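Local coordinates for HD domain-containing protein (Aquifex aeolicus, PDB 2HEK), which is of uncertain function but belongs to the HD-domain family, binds zinc and GDP, and may act as a dGTPase, at residues S127-D130 with V135-T138; V225-S230 with R312-E317. All blocks are in the same frame, centred on the assembly; numbering follows the deposited sequence.

Contact 1. Residues S127-D130 with V135-T138; sequences SHED and VRIT
E129 and R136 sit seven residues, about two turns, apart on helix 128-139, their CA atoms separated by 10.8 Å. This is an i to i+7 ion pair on an outer helix of the HD domain, spanning the distance with two long side chains and a water. The E129 chain starts out away from R136, with CG anti to the backbone N (chi1 173°), and then bends at chi2, which brings the carboxylate round toward the later turn. R136 points from its CB back toward the first turn and folds at chi3. The two chains cross at about a right angle, the carboxylate plane turned 36° from the guanidinium plane. E129 OE2 comes in at the guanidinium edge, 3.9 Å from R136 NH2, a long salt bridge. Water 1 makes the tighter link: it donates to E129 OE1 at 2.7 Å and accepts from R136 NH1 at 3.0 Å, also in the guanidinium plane. The firmer charge partner of R136 lies elsewhere, since NE forms a salt bridge with E147 of helix 145-155, tying this pair to the next helix. V135 and I137, both buried, pack against different neighbours, helix 108-115 and helix 145-155. At the start of the helix S127 is the N-cap: its OG accepts from D130 N at 3.0 Å, an almost straight bond of 168°.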
# COMPACT_ATOMS: atom_id res chain seq x y z
N SER A 127 -6.95 10.12 41.25
CA SER A 127 -6.62 10.05 42.69
C SER A 127 -5.15 9.70 42.86
O SER A 127 -4.52 9.16 41.93
CB SER A 127 -7.46 8.95 43.31
OG SER A 127 -7.07 7.68 42.79
N HIS A 128 -4.58 9.98 44.04
CA HIS A 128 -3.24 9.53 44.39
C HIS A 128 -3.02 8.02 44.11
O HIS A 128 -1.96 7.63 43.61
CB HIS A 128 -2.95 9.80 45.90
CG HIS A 128 -1.57 9.43 46.32
ND1 HIS A 128 -0.56 10.36 46.43
CD2 HIS A 128 -1.00 8.23 46.56
CE1 HIS A 128 0.57 9.75 46.76
NE2 HIS A 128 0.33 8.46 46.85
N GLU A 129 -3.99 7.19 44.50
CA GLU A 129 -3.93 5.72 44.29
C GLU A 129 -3.90 5.35 42.79
O GLU A 129 -3.12 4.51 42.39
CB GLU A 129 -5.14 5.06 44.93
CG GLU A 129 -5.37 3.55 44.70
CD GLU A 129 -4.18 2.60 44.99
OE1 GLU A 129 -3.13 3.00 45.58
OE2 GLU A 129 -4.31 1.40 44.60
N ASP A 130 -4.78 5.92 41.98
CA ASP A 130 -4.77 5.65 40.51
C ASP A 130 -3.49 6.06 39.81
O ASP A 130 -3.05 5.38 38.90
CB ASP A 130 -6.00 6.24 39.85
CG ASP A 130 -7.24 5.43 40.16
OD1 ASP A 130 -7.10 4.22 40.46
OD2 ASP A 130 -8.36 5.97 40.13
N VAL A 135 1.55 4.08 37.32
CA VAL A 135 3.00 3.82 37.35
C VAL A 135 3.34 2.32 37.28
O VAL A 135 4.17 1.90 36.49
CB VAL A 135 3.65 4.46 38.59
CG1 VAL A 135 5.09 3.91 38.77
CG2 VAL A 135 3.65 5.98 38.46
N ARG A 136 2.67 1.50 38.08
CA ARG A 136 2.89 0.05 38.07
C ARG A 136 2.54 -0.57 36.73
O ARG A 136 3.26 -1.41 36.22
CB ARG A 136 2.06 -0.63 39.19
CG ARG A 136 2.68 -0.43 40.57
CD ARG A 136 2.11 -1.36 41.66
NE ARG A 136 0.70 -1.08 41.96
CZ ARG A 136 0.32 -0.13 42.83
NH1 ARG A 136 1.20 0.62 43.45
NH2 ARG A 136 -0.95 0.07 43.05
N ILE A 137 1.40 -0.17 36.19
CA ILE A 137 0.90 -0.64 34.92
C ILE A 137 1.93 -0.32 33.82
O ILE A 137 2.35 -1.21 33.05
CB ILE A 137 -0.48 -0.04 34.62
CG1 ILE A 137 -1.52 -0.70 35.54
CG2 ILE A 137 -0.91 -0.20 33.09
CD1 ILE A 137 -2.76 0.09 35.70
N THR A 138 2.40 0.92 33.79
CA THR A 138 3.34 1.31 32.76
C THR A 138 4.72 0.66 32.91
O THR A 138 5.41 0.47 31.91
CB THR A 138 3.44 2.85 32.57
OG1 THR A 138 3.77 3.10 31.19
CG2 THR A 138 4.49 3.48 33.49
O HOH W 1 -0.65 1.85 45.44

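Contact 2. Residues V225-S230 with R312-E317; sequences VVRILS and RFDEVE
R227 and D314 present two flat groups that grip each other side-on, the guanidinium through NE and NH2 and the carboxylate through both oxygens. It is a bidentate salt bridge whose planes are turned 52° against each other. OD1 of D314 lies at the guanidinium edge, in plane, and takes a bond of 3.1 Å from R227 NH2, though that donor stands above the carboxylate plane. NE of R227 gives a more bent bond, 140°, to D314 OD2 at 3.0 Å, reached on the syn side of the carboxylate. V316 CG2 approaches the guanidinium obliquely, 4.3 Å from R227 NE. The bends of the R227 chain at chi2 and chi3 curl the head back so that NE and NH2 meet the carboxylate; D314 OD2 also lies 3.5 Å from R227 CB. A leucine in place of R227 would probably leave the buried carboxylate of D314 without the two donors that now hold both its oxygens. Beside the pair, I228 CD1 reaches R312 CB at 4.1 Å, while the R312 head leads off to a salt bridge with E235. The helix and strand segments pass 9.9 Å apart at 122°. Helix 224-240 packs on one face of the antiparallel sheet 284-289, 349-356, 311-318, over strand 311-318 at its edge within this chain; Y355 of the central strand touches both R227 and I228, V225 touches a bound GDP, and on the opposite face F313 and E315 meet helix 292-305.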
# COMPACT_ATOMS: atom_id res chain seq x y z
N VAL A 225 26.31 -3.65 11.77
CA VAL A 225 26.81 -2.27 11.91
C VAL A 225 26.02 -1.51 12.96
O VAL A 225 26.62 -0.78 13.74
CB VAL A 225 26.85 -1.50 10.56
CG1 VAL A 225 27.44 -0.09 10.72
CG2 VAL A 225 27.62 -2.30 9.53
N VAL A 226 24.69 -1.67 13.00
CA VAL A 226 23.88 -1.09 14.07
C VAL A 226 24.46 -1.51 15.45
O VAL A 226 24.61 -0.68 16.35
CB VAL A 226 22.38 -1.50 13.96
CG1 VAL A 226 21.63 -1.10 15.23
CG2 VAL A 226 21.75 -0.82 12.70
N ARG A 227 24.82 -2.80 15.59
CA ARG A 227 25.33 -3.30 16.87
C ARG A 227 26.70 -2.69 17.24
O ARG A 227 26.87 -2.24 18.38
CB ARG A 227 25.36 -4.83 16.89
CG ARG A 227 23.94 -5.52 16.94
CD ARG A 227 23.17 -5.29 18.26
NE ARG A 227 23.99 -5.58 19.43
CZ ARG A 227 24.26 -4.72 20.43
NH1 ARG A 227 23.74 -3.50 20.45
NH2 ARG A 227 25.06 -5.10 21.43
N ILE A 228 27.62 -2.61 16.29
CA ILE A 228 28.98 -2.03 16.60
C ILE A 228 28.92 -0.52 16.93
O ILE A 228 29.61 -0.03 17.85
CB ILE A 228 30.09 -2.39 15.54
CG1 ILE A 228 31.50 -1.96 16.01
CG2 ILE A 228 29.81 -1.82 14.14
CD1 ILE A 228 31.98 -2.70 17.30
N LEU A 229 28.08 0.21 16.21
CA LEU A 229 27.84 1.61 16.57
C LEU A 229 27.35 1.77 18.01
O LEU A 229 27.80 2.64 18.73
CB LEU A 229 26.85 2.26 15.58
CG LEU A 229 27.39 2.39 14.13
CD1 LEU A 229 26.27 2.79 13.12
CD2 LEU A 229 28.56 3.40 14.09
N SER A 230 26.42 0.92 18.43
CA SER A 230 25.89 0.95 19.79
C SER A 230 26.96 0.58 20.82
O SER A 230 27.03 1.18 21.90
CB SER A 230 24.69 0.01 19.92
OG SER A 230 24.15 0.07 21.23
N ARG A 312 36.25 -6.14 19.45
CA ARG A 312 35.01 -6.20 20.22
C ARG A 312 34.23 -7.46 19.86
O ARG A 312 34.32 -7.93 18.75
CB ARG A 312 34.16 -4.94 20.00
CG ARG A 312 34.84 -3.66 20.49
CD ARG A 312 34.82 -3.59 22.03
NE ARG A 312 35.31 -2.31 22.53
CZ ARG A 312 36.57 -1.89 22.44
NH1 ARG A 312 37.49 -2.63 21.83
NH2 ARG A 312 36.91 -0.71 22.96
N PHE A 313 33.52 -8.01 20.84
CA PHE A 313 32.73 -9.23 20.64
C PHE A 313 31.27 -8.90 20.91
O PHE A 313 30.96 -8.01 21.71
CB PHE A 313 33.25 -10.36 21.55
CG PHE A 313 34.72 -10.62 21.38
CD1 PHE A 313 35.63 -10.09 22.29
CD2 PHE A 313 35.18 -11.33 20.28
CE1 PHE A 313 37.00 -10.29 22.12
CE2 PHE A 313 36.56 -11.53 20.09
CZ PHE A 313 37.47 -11.01 21.01
N ASP A 314 30.37 -9.59 20.23
CA ASP A 314 28.96 -9.35 20.48
C ASP A 314 28.24 -10.67 20.34
O ASP A 314 28.44 -11.37 19.35
CB ASP A 314 28.40 -8.31 19.50
CG ASP A 314 27.02 -7.79 19.92
OD1 ASP A 314 26.77 -7.65 21.13
OD2 ASP A 314 26.18 -7.53 19.04
N GLU A 315 27.44 -11.02 21.34
CA GLU A 315 26.63 -12.25 21.30
C GLU A 315 25.17 -11.87 21.37
O GLU A 315 24.73 -11.22 22.32
CB GLU A 315 27.00 -13.20 22.45
CG GLU A 315 28.48 -13.64 22.42
CD GLU A 315 28.86 -14.64 23.54
OE1 GLU A 315 27.97 -15.24 24.17
OE2 GLU A 315 30.08 -14.84 23.76
N VAL A 316 24.42 -12.25 20.34
CA VAL A 316 22.97 -12.03 20.30
C VAL A 316 22.22 -13.37 20.28
O VAL A 316 22.43 -14.19 19.39
CB VAL A 316 22.59 -11.23 19.06
CG1 VAL A 316 21.12 -11.29 18.87
CG2 VAL A 316 23.06 -9.80 19.20
N GLU A 317 21.38 -13.59 21.29
CA GLU A 317 20.57 -14.81 21.37
C GLU A 317 19.14 -14.45 21.80
O GLU A 317 18.89 -14.23 23.00
CB GLU A 317 21.20 -15.86 22.31
CG GLU A 317 22.46 -16.53 21.72
CD GLU A 317 23.16 -17.52 22.67
OE1 GLU A 317 22.75 -17.66 23.84
OE2 GLU A 317 24.14 -18.16 22.22

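How the contacts relate
Contact 1 comes first along the chain and closes before contact 2 opens. Their centres are about 37 Å apart, their nearest atoms about 22 Å, and they lie on opposite sides of the chain's centre, with no helix or strand in common. Contact 1 is a surface pair within a single helix, 128-139, of the HD domain, away from the zinc and GDP sites. Contact 2 is buried and long-range: it brings helix 224-240 against strand 311-318 across 81 intervening residues in the HD-associated region, beside a GDP pocket. One therefore belongs to the outside of the helical HD part, the other to the helix-on-sheet core of the later region.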